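Long-range contacts in zinc finger (CCCH type) motif-containing protein (Toxoplasma gondii, PDB 7NG2), which probably reads N6-methyladenosine in mRNA through its YTH domain, the part of the longer protein present here: residues 4-8 with 54-58; 19-24 with 60-64; 28-32 with 153-157; 70-76 with 98-104. All blocks are in the same frame, centred on the assembly; numbering follows the deposited sequence.

In the fold
Interactions 1, 2 and 4 all bear on the central mixed sheet of the YTH domain. Interaction 4 is an antiparallel strand pair near the centre of the chain. Interaction 2 is a parallel pair on the neighbouring strands 14-21 and 55-62. Both rely on backbone hydrogen bonds. Interaction 1 uses the other end of strand 55-62, where a largely exposed loop meets a buried histidine by a CH-pi contact and a water bridge. It touches interaction 4 through the bonds of R73 to D54 and H55 and through the strand pairing of L58 with G72. Interaction 3 lies at the surface and is apolar. It sets the C-terminal tail against helix 24-33, with I31 also packing on W102 of interaction 4.

Interaction 1: 4-8 with 54-58; sequences FGHVA and DHVLL
V7 lies over the ring of H55, where the loop ahead of the YTH-domain sheet crosses the start of strand 55-62. H55 CG is anti to its carbonyl carbon (chi1 -58°), and the side chain points from the strand toward the loop. Its CB leads to CG, which is 3.8 Å from V7 CG1. The same methyl comes closer to ND1, at 3.6 Å from V7 CG1 to H55 ND1. It sits over one face, displaced toward the rim, 3.9 Å from V7 CG1 to the ring centroid. This is a CH-pi contact. ND1 itself is hydrogen-bonded to R73 NE on the neighbouring strand, which helps to fix the rotation of the ring. CD2 lies beside the backbone of V7. CE1 meets the carbonyl of G5 at the ring edge, 3.1 Å from H55 CE1 to G5 O. V7 CG1 also reaches L57, whose side chain leaves the strand on the same face as H55; V7 CG1 is 3.9 Å from L57 CD1. The loop is braced from within by a bond of 2.9 Å from A8 N to H6 ND1. At the tip of H55, a water in the ring plane lies 3.0 Å from NE2 and donates to H6 O.

Interaction 2: 19-24 with 60-64; sequences IKSNRM and FSANE
I19 and F60 sit side by side in the parallel pairing of strands 14-21 and 55-62 of the YTH-domain sheet, near its C-terminal end. I19 pairs with F60, K20 with S61, and S21 with A62. The carbonyl of I19 accepts S61 N at 2.8 Å, with the donor nearly in line with the C=O bond. The carbonyl of S21 accepts N63 N, also at 2.8 Å and almost straight at the hydrogen (174°). Between them, S21 N makes a weak bond to S61 O, 3.4 Å long. S61 O also receives a CA-H contact from K20 CA at 3.2 Å.

K20 does more with its side chain. Its chain bends at chi2 (-60°) and chi3 (-69°), which folds it back over the neighbouring strand. NZ donates to S61 OG at 2.8 Å. That hydroxyl is also bonded to G67 O. On the way, K20 CE passes 3.3 Å from N63 OD1. S21 OG turns to its own segment and donates to R23 O at 2.8 Å. Outside partners serve other backbone groups: D131 takes K20 N, and Q69 takes A62 N.

I19 CG2 and F60 CD2 pack 3.7 Å apart on the sheet face that S21 and A62 share. F60 also stacks on W102 and meets W36 edge-to-face. The K20 side carries a charged hydrogen bond; the F60 side is mostly apolar, apart from the S21 hydroxyl, which is satisfied by R23 O. The lysine ammonium would probably polarise the S61 hydroxyl toward its bond with G67.

Interaction 3: 28-32 with 153-157; sequences YTSIQ and EDLLA
L156 has CG anti to its carbonyl carbon (chi1 -60°) and an extended end (chi2 -177°), which carries its two methyls onto Y28 and I31. The chain that bears it is a type I beta turn, D154 to A157, in the C-terminal tail of the YTH construct. The turn is closed by a bond of 2.9 Å from A157 N to D154 O. It lies against helix 24-33, so the last modelled residues pack back on the first helix of the domain.

The contact is apolar. I31 CG2 meets L156 CD1 at 4.0 Å, and the two side chains run past each other in opposite directions. I31 CD1 points to the other leucine, 3.9 Å from L155 CD1. Those two side chains cross at about a right angle. I31 therefore touches both leucines, one with each methyl branch. It also packs on W102 and Q105 of strand 98-109, while Q105 OE1 is bonded to L155 N.

The Y28 ring comes alongside the turn. Its CE1 is 3.4 Å from L155 O, an oblique approach. Y28 CB packs on L156 CD2 at 3.6 Å. Next to I31 in sequence, S30 OG is bonded to W102 NE1, which ties the helix to the sheet. L156 CD2 also rests 3.5 Å from Y28 O, and that carbonyl accepts Q32 N within the helix.

Interaction 4: 70-76 with 98-104; sequences GFGRMMS and FRVMWLK
A classic beta bulge marks this antiparallel pair in the YTH-domain sheet, with L103 and K104 both facing F71 across strands 67-74 and 98-109. F71 O accepts two donors, L103 N at 2.8 Å and K104 N at 3.2 Å. F71 N returns a bond to K104 O. Beyond the bulge the pairing is regular: R73 and M101 form a hydrogen-bonded pair, 2.9 Å from R73 N to M101 O. At the far end M75 N binds R99 O, from above the carbonyl plane.

F71 CG sits between the backbone N and the carbonyl carbon (chi1 68°), which brings the ring over to the other strand. Its CE1 lies 3.5 Å from K104 CB and its CE2 3.8 Å from L103 CB. Helix 137-149 packs on this ring through C144, M147 and S148. K104 NZ reaches the end of that helix and the tail, bonding to S148 O, R150 O and S152 OG.

On the opposite sheet face M74 crosses F98 at about a right angle. M74 CE lies over the ring face, and the sulfur makes an oblique Met-aromatic contact. L46 of helix 40-52 touches both residues. S76 O is buried here with no polar partner in the model. S76 OG accepts R99 N at 3.0 Å, nearly straight at the hydrogen (177°).

Interaction 1: 4-8 with 54-58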
# COMPACT_ATOMS: atom_id res chain seq x y z
N PHE A 4 9.37 -2.89 -15.26
CA PHE A 4 10.47 -3.36 -16.09
C PHE A 4 11.46 -4.19 -15.29
O PHE A 4 12.57 -4.48 -15.78
CB PHE A 4 11.14 -2.19 -16.81
CG PHE A 4 10.20 -1.44 -17.71
CD1 PHE A 4 9.57 -2.10 -18.76
CD2 PHE A 4 9.91 -0.10 -17.49
CE1 PHE A 4 8.69 -1.43 -19.59
CE2 PHE A 4 9.04 0.57 -18.32
CZ PHE A 4 8.42 -0.09 -19.37
N GLY A 5 11.08 -4.60 -14.09
CA GLY A 5 11.88 -5.48 -13.26
C GLY A 5 11.10 -5.79 -12.01
O GLY A 5 10.02 -5.23 -11.77
N HIS A 6 11.64 -6.71 -11.22
CA HIS A 6 11.02 -7.08 -9.96
C HIS A 6 11.16 -5.94 -8.97
O HIS A 6 12.17 -5.23 -8.95
CB HIS A 6 11.70 -8.33 -9.42
CG HIS A 6 10.94 -9.00 -8.32
ND1 HIS A 6 11.02 -8.61 -7.01
CD2 HIS A 6 10.06 -10.03 -8.36
CE1 HIS A 6 10.23 -9.37 -6.27
NE2 HIS A 6 9.63 -10.24 -7.07
N VAL A 7 10.14 -5.77 -8.11
CA VAL A 7 10.18 -4.65 -7.17
C VAL A 7 11.30 -4.78 -6.16
O VAL A 7 11.66 -3.80 -5.51
CB VAL A 7 8.84 -4.46 -6.42
CG1 VAL A 7 7.70 -4.17 -7.38
CG2 VAL A 7 8.53 -5.66 -5.53
N ALA A 8 11.85 -5.98 -5.98
CA ALA A 8 12.95 -6.17 -5.04
C ALA A 8 14.31 -5.91 -5.67
O ALA A 8 15.32 -5.90 -4.96
CB ALA A 8 12.92 -7.58 -4.43
N ASP A 54 9.63 4.13 -10.99
CA ASP A 54 9.55 2.82 -11.62
C ASP A 54 8.52 1.93 -10.92
O ASP A 54 7.74 1.24 -11.58
CB ASP A 54 10.92 2.14 -11.65
CG ASP A 54 11.95 2.89 -12.48
OD1 ASP A 54 11.61 3.81 -13.27
OD2 ASP A 54 13.13 2.55 -12.31
N HIS A 55 8.51 1.94 -9.58
CA HIS A 55 7.59 1.15 -8.77
C HIS A 55 7.03 1.98 -7.63
O HIS A 55 7.81 2.56 -6.86
CB HIS A 55 8.28 -0.06 -8.14
CG HIS A 55 8.91 -0.98 -9.13
ND1 HIS A 55 8.18 -1.73 -10.01
CD2 HIS A 55 10.21 -1.27 -9.36
CE1 HIS A 55 9.00 -2.45 -10.76
NE2 HIS A 55 10.24 -2.19 -10.38
N VAL A 56 5.71 2.01 -7.51
CA VAL A 56 5.04 2.58 -6.34
C VAL A 56 4.49 1.43 -5.51
O VAL A 56 3.62 0.68 -5.96
CB VAL A 56 3.93 3.56 -6.76
CG1 VAL A 56 3.14 4.00 -5.55
CG2 VAL A 56 4.54 4.75 -7.49
N LEU A 57 5.00 1.29 -4.29
CA LEU A 57 4.62 0.22 -3.38
C LEU A 57 3.66 0.75 -2.32
O LEU A 57 3.83 1.85 -1.80
CB LEU A 57 5.85 -0.38 -2.69
CG LEU A 57 6.82 -1.20 -3.54
CD1 LEU A 57 6.09 -2.20 -4.43
CD2 LEU A 57 7.77 -0.33 -4.35
N LEU A 58 2.61 -0.04 -2.08
CA LEU A 58 1.56 0.27 -1.12
C LEU A 58 1.62 -0.77 -0.02
O LEU A 58 1.50 -1.97 -0.29
CB LEU A 58 0.20 0.25 -1.82
CG LEU A 58 0.13 1.11 -3.08
CD1 LEU A 58 -1.20 0.89 -3.73
CD2 LEU A 58 0.34 2.59 -2.79
O HOH W 1 12.93 -3.45 -10.65

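Interaction 2: 19-24 with 60-64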
# COMPACT_ATOMS: atom_id res chain seq x y z
N ILE A 19 -0.91 2.45 3.45
CA ILE A 19 -2.34 2.53 3.17
C ILE A 19 -3.07 2.01 4.40
O ILE A 19 -2.78 0.91 4.88
CB ILE A 19 -2.69 1.67 1.95
CG1 ILE A 19 -2.05 2.23 0.68
CG2 ILE A 19 -4.21 1.52 1.82
CD1 ILE A 19 -2.61 3.56 0.27
N LYS A 20 -4.04 2.77 4.89
CA LYS A 20 -4.88 2.34 5.99
C LYS A 20 -6.26 1.94 5.46
O LYS A 20 -6.74 2.50 4.48
CB LYS A 20 -5.03 3.45 7.04
CG LYS A 20 -3.73 3.91 7.69
CD LYS A 20 -3.00 2.78 8.44
CE LYS A 20 -3.78 2.37 9.68
NZ LYS A 20 -2.96 1.45 10.53
N SER A 21 -6.87 0.96 6.11
CA SER A 21 -8.21 0.53 5.72
C SER A 21 -9.06 0.38 6.96
O SER A 21 -8.65 -0.28 7.92
CB SER A 21 -8.14 -0.83 5.02
OG SER A 21 -9.44 -1.24 4.63
N ASN A 22 -10.24 0.99 6.97
CA ASN A 22 -11.08 0.83 8.16
C ASN A 22 -11.69 -0.56 8.24
O ASN A 22 -12.01 -1.01 9.35
CB ASN A 22 -12.13 1.93 8.26
CG ASN A 22 -13.27 1.76 7.28
OD1 ASN A 22 -13.05 1.45 6.11
ND2 ASN A 22 -14.50 1.97 7.75
N ARG A 23 -11.82 -1.27 7.12
CA ARG A 23 -12.52 -2.54 7.08
C ARG A 23 -11.59 -3.59 6.50
O ARG A 23 -11.03 -3.39 5.41
CB ARG A 23 -13.76 -2.44 6.18
CG ARG A 23 -14.88 -1.56 6.72
CD ARG A 23 -16.10 -1.63 5.82
NE ARG A 23 -17.22 -0.88 6.36
CZ ARG A 23 -18.23 -1.43 7.04
NH1 ARG A 23 -18.24 -2.74 7.25
NH2 ARG A 23 -19.21 -0.68 7.51
N MET A 24 -11.44 -4.71 7.21
CA MET A 24 -10.74 -5.85 6.62
C MET A 24 -11.42 -6.32 5.34
O MET A 24 -10.75 -6.78 4.41
CB MET A 24 -10.65 -7.01 7.62
CG MET A 24 -9.47 -6.93 8.56
SD MET A 24 -7.86 -6.86 7.73
CE MET A 24 -7.77 -8.45 6.94
N PHE A 60 -0.05 -2.21 3.22
CA PHE A 60 -1.42 -2.18 3.72
C PHE A 60 -1.47 -2.48 5.22
O PHE A 60 -0.89 -3.47 5.68
CB PHE A 60 -2.26 -3.21 2.98
CG PHE A 60 -2.62 -2.79 1.58
CD1 PHE A 60 -1.77 -3.08 0.52
CD2 PHE A 60 -3.80 -2.10 1.32
CE1 PHE A 60 -2.10 -2.71 -0.78
CE2 PHE A 60 -4.12 -1.72 0.03
CZ PHE A 60 -3.26 -2.02 -1.02
N SER A 61 -2.19 -1.64 5.95
CA SER A 61 -2.36 -1.77 7.40
C SER A 61 -3.80 -1.44 7.77
O SER A 61 -4.20 -0.27 7.77
CB SER A 61 -1.38 -0.84 8.12
OG SER A 61 -1.65 -0.84 9.51
N ALA A 62 -4.58 -2.46 8.11
CA ALA A 62 -5.94 -2.22 8.55
C ALA A 62 -5.95 -1.47 9.88
O ALA A 62 -5.09 -1.69 10.74
CB ALA A 62 -6.68 -3.54 8.70
N ASN A 63 -6.90 -0.56 10.03
CA ASN A 63 -7.02 0.21 11.27
C ASN A 63 -7.13 -0.73 12.47
O ASN A 63 -7.96 -1.64 12.49
CB ASN A 63 -8.28 1.09 11.20
CG ASN A 63 -8.14 2.26 10.24
OD1 ASN A 63 -7.08 2.54 9.70
ND2 ASN A 63 -9.25 2.97 10.04
N GLU A 64 -6.25 -0.52 13.44
CA GLU A 64 -6.22 -1.27 14.70
C GLU A 64 -5.79 -2.72 14.54
O GLU A 64 -5.94 -3.53 15.46
CB GLU A 64 -7.54 -1.17 15.47
CG GLU A 64 -7.59 0.08 16.25
CD GLU A 64 -6.43 0.19 17.23
OE1 GLU A 64 -5.77 -0.83 17.56
OE2 GLU A 64 -6.20 1.31 17.69

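Interaction 3: 28-32 with 153-157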
# COMPACT_ATOMS: atom_id res chain seq x y z
N TYR A 28 -9.92 -7.60 1.70
CA TYR A 28 -10.27 -8.83 1.00
C TYR A 28 -10.71 -8.54 -0.42
O TYR A 28 -10.29 -9.23 -1.36
CB TYR A 28 -11.37 -9.58 1.76
CG TYR A 28 -10.99 -9.97 3.17
CD1 TYR A 28 -9.68 -10.25 3.52
CD2 TYR A 28 -11.97 -10.04 4.17
CE1 TYR A 28 -9.34 -10.61 4.81
CE2 TYR A 28 -11.64 -10.39 5.46
CZ TYR A 28 -10.33 -10.68 5.78
OH TYR A 28 -10.00 -11.02 7.07
N THR A 29 -11.54 -7.52 -0.60
CA THR A 29 -11.96 -7.12 -1.94
C THR A 29 -10.77 -6.70 -2.79
O THR A 29 -10.69 -7.04 -3.98
CB THR A 29 -12.98 -5.99 -1.84
OG1 THR A 29 -14.15 -6.47 -1.17
CG2 THR A 29 -13.36 -5.47 -3.21
N SER A 30 -9.82 -5.98 -2.19
CA SER A 30 -8.63 -5.54 -2.91
C SER A 30 -7.81 -6.73 -3.40
O SER A 30 -7.33 -6.74 -4.54
CB SER A 30 -7.79 -4.64 -2.00
OG SER A 30 -6.66 -4.14 -2.69
N ILE A 31 -7.65 -7.75 -2.55
CA ILE A 31 -6.91 -8.94 -2.94
C ILE A 31 -7.67 -9.71 -4.01
O ILE A 31 -7.09 -10.21 -4.98
CB ILE A 31 -6.63 -9.81 -1.70
CG1 ILE A 31 -5.67 -9.10 -0.75
CG2 ILE A 31 -6.07 -11.17 -2.09
CD1 ILE A 31 -5.65 -9.69 0.64
N GLN A 32 -9.00 -9.79 -3.87
CA GLN A 32 -9.81 -10.58 -4.79
C GLN A 32 -9.81 -9.99 -6.20
O GLN A 32 -9.77 -10.74 -7.18
CB GLN A 32 -11.23 -10.67 -4.24
CG GLN A 32 -12.17 -11.58 -5.00
CD GLN A 32 -13.55 -11.59 -4.38
OE1 GLN A 32 -13.88 -10.74 -3.56
NE2 GLN A 32 -14.37 -12.57 -4.77
N GLU A 153 0.40 -15.64 3.83
CA GLU A 153 -0.93 -15.91 4.34
C GLU A 153 -1.91 -15.96 3.18
O GLU A 153 -1.68 -15.36 2.13
CB GLU A 153 -1.36 -14.81 5.31
CG GLU A 153 -0.39 -14.58 6.45
CD GLU A 153 -0.43 -15.68 7.48
OE1 GLU A 153 -1.49 -16.32 7.64
OE2 GLU A 153 0.61 -15.91 8.15
N ASP A 154 -2.98 -16.72 3.35
CA ASP A 154 -4.09 -16.74 2.40
C ASP A 154 -5.24 -16.05 3.10
O ASP A 154 -6.14 -16.68 3.66
CB ASP A 154 -4.45 -18.17 1.98
CG ASP A 154 -5.44 -18.21 0.82
OD1 ASP A 154 -6.04 -17.17 0.50
OD2 ASP A 154 -5.60 -19.29 0.22
N LEU A 155 -5.21 -14.71 3.07
CA LEU A 155 -6.12 -13.93 3.89
C LEU A 155 -7.58 -14.13 3.48
O LEU A 155 -8.47 -13.89 4.30
CB LEU A 155 -5.72 -12.45 3.85
CG LEU A 155 -4.31 -12.14 4.37
CD1 LEU A 155 -3.89 -10.72 4.00
CD2 LEU A 155 -4.21 -12.36 5.88
N LEU A 156 -7.84 -14.58 2.26
CA LEU A 156 -9.21 -14.85 1.84
C LEU A 156 -9.73 -16.18 2.37
O LEU A 156 -10.94 -16.35 2.51
CB LEU A 156 -9.33 -14.82 0.31
CG LEU A 156 -8.96 -13.52 -0.39
CD1 LEU A 156 -9.21 -13.63 -1.89
CD2 LEU A 156 -9.74 -12.36 0.20
N ALA A 157 -8.84 -17.12 2.67
CA ALA A 157 -9.24 -18.45 3.11
C ALA A 157 -10.07 -18.42 4.39
O ALA A 157 -9.83 -17.61 5.28
CB ALA A 157 -8.02 -19.34 3.28

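Interaction 4: 70-76 with 98-104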
# COMPACT_ATOMS: atom_id res chain seq x y z
N GLY A 70 0.41 -6.94 4.30
CA GLY A 70 1.11 -7.23 3.07
C GLY A 70 1.39 -5.95 2.31
O GLY A 70 1.27 -4.85 2.82
N PHE A 71 1.78 -6.13 1.05
CA PHE A 71 2.08 -4.98 0.21
C PHE A 71 1.80 -5.31 -1.24
O PHE A 71 1.71 -6.48 -1.63
CB PHE A 71 3.51 -4.44 0.42
CG PHE A 71 4.61 -5.36 -0.06
CD1 PHE A 71 5.13 -6.32 0.78
CD2 PHE A 71 5.15 -5.23 -1.34
CE1 PHE A 71 6.17 -7.15 0.37
CE2 PHE A 71 6.17 -6.05 -1.75
CZ PHE A 71 6.68 -7.02 -0.90
N GLY A 72 1.62 -4.25 -2.03
CA GLY A 72 1.34 -4.41 -3.44
C GLY A 72 1.94 -3.28 -4.24
O GLY A 72 2.47 -2.32 -3.69
N ARG A 73 1.89 -3.43 -5.57
CA ARG A 73 2.37 -2.42 -6.49
C ARG A 73 1.17 -1.73 -7.14
O ARG A 73 0.22 -2.39 -7.57
CB ARG A 73 3.24 -3.05 -7.58
CG ARG A 73 3.85 -2.05 -8.55
CD ARG A 73 4.63 -2.75 -9.65
NE ARG A 73 5.37 -1.81 -10.49
CZ ARG A 73 4.86 -1.20 -11.56
NH1 ARG A 73 3.61 -1.42 -11.92
NH2 ARG A 73 5.63 -0.38 -12.28
N MET A 74 1.20 -0.40 -7.17
CA MET A 74 0.21 0.35 -7.93
C MET A 74 0.45 0.10 -9.42
O MET A 74 1.55 0.31 -9.92
CB MET A 74 0.36 1.83 -7.62
CG MET A 74 -0.65 2.73 -8.27
SD MET A 74 -0.38 4.42 -7.73
CE MET A 74 -1.71 5.27 -8.58
N MET A 75 -0.60 -0.34 -10.12
CA MET A 75 -0.45 -0.78 -11.51
C MET A 75 -1.06 0.17 -12.52
O MET A 75 -0.79 0.03 -13.72
CB MET A 75 -1.11 -2.16 -11.69
CG MET A 75 -0.56 -3.25 -10.78
SD MET A 75 1.20 -3.57 -10.97
CE MET A 75 1.25 -4.23 -12.63
N SER A 76 -1.88 1.11 -12.09
CA SER A 76 -2.52 2.03 -13.01
C SER A 76 -2.83 3.32 -12.29
O SER A 76 -2.84 3.38 -11.06
CB SER A 76 -3.83 1.44 -13.58
OG SER A 76 -4.92 1.58 -12.67
N PHE A 98 -8.06 2.36 -8.77
CA PHE A 98 -6.87 2.05 -9.55
C PHE A 98 -6.46 0.60 -9.29
O PHE A 98 -6.83 -0.00 -8.28
CB PHE A 98 -5.70 3.01 -9.26
CG PHE A 98 -5.31 3.12 -7.81
CD1 PHE A 98 -4.34 2.29 -7.28
CD2 PHE A 98 -5.88 4.08 -6.99
CE1 PHE A 98 -3.96 2.41 -5.95
CE2 PHE A 98 -5.51 4.21 -5.67
CZ PHE A 98 -4.54 3.36 -5.15
N ARG A 99 -5.72 0.04 -10.24
CA ARG A 99 -5.30 -1.35 -10.15
C ARG A 99 -4.13 -1.49 -9.19
O ARG A 99 -3.21 -0.66 -9.16
CB ARG A 99 -4.92 -1.88 -11.52
CG ARG A 99 -6.13 -2.28 -12.37
CD ARG A 99 -5.72 -3.05 -13.62
NE ARG A 99 -4.98 -2.22 -14.56
CZ ARG A 99 -3.73 -2.47 -14.96
NH1 ARG A 99 -3.08 -3.54 -14.49
NH2 ARG A 99 -3.14 -1.66 -15.82
N VAL A 100 -4.16 -2.57 -8.41
CA VAL A 100 -3.08 -2.95 -7.50
C VAL A 100 -2.77 -4.42 -7.73
O VAL A 100 -3.68 -5.23 -7.93
CB VAL A 100 -3.50 -2.73 -6.03
CG1 VAL A 100 -2.41 -3.21 -5.07
CG2 VAL A 100 -3.81 -1.27 -5.79
N MET A 101 -1.49 -4.76 -7.71
CA MET A 101 -1.03 -6.14 -7.76
C MET A 101 -0.50 -6.46 -6.37
O MET A 101 0.53 -5.92 -5.96
CB MET A 101 0.07 -6.29 -8.81
CG MET A 101 0.78 -7.64 -8.82
SD MET A 101 2.09 -7.76 -10.06
CE MET A 101 1.15 -7.71 -11.58
N TRP A 102 -1.20 -7.32 -5.63
CA TRP A 102 -0.70 -7.73 -4.33
C TRP A 102 0.54 -8.59 -4.53
O TRP A 102 0.55 -9.51 -5.35
CB TRP A 102 -1.78 -8.46 -3.54
CG TRP A 102 -2.73 -7.50 -2.86
CD1 TRP A 102 -3.72 -6.77 -3.45
CD2 TRP A 102 -2.75 -7.17 -1.47
NE1 TRP A 102 -4.36 -6.00 -2.50
CE2 TRP A 102 -3.79 -6.23 -1.28
CE3 TRP A 102 -2.00 -7.57 -0.36
CZ2 TRP A 102 -4.10 -5.70 -0.03
CZ3 TRP A 102 -2.32 -7.05 0.88
CH2 TRP A 102 -3.35 -6.12 1.03
N LEU A 103 1.60 -8.26 -3.80
CA LEU A 103 2.88 -8.93 -3.92
C LEU A 103 3.25 -9.76 -2.70
O LEU A 103 4.16 -10.59 -2.78
CB LEU A 103 3.99 -7.90 -4.19
CG LEU A 103 3.80 -7.15 -5.51
CD1 LEU A 103 4.78 -5.99 -5.65
CD2 LEU A 103 3.93 -8.12 -6.69
N LYS A 104 2.58 -9.53 -1.57
CA LYS A 104 2.76 -10.37 -0.39
C LYS A 104 1.53 -10.21 0.48
O LYS A 104 1.01 -9.10 0.62
CB LYS A 104 3.99 -9.94 0.42
CG LYS A 104 4.30 -10.83 1.61
CD LYS A 104 4.70 -12.24 1.18
CE LYS A 104 5.13 -13.10 2.35
NZ LYS A 104 5.78 -14.37 1.86
O HOH W 2 -7.17 0.46 -14.57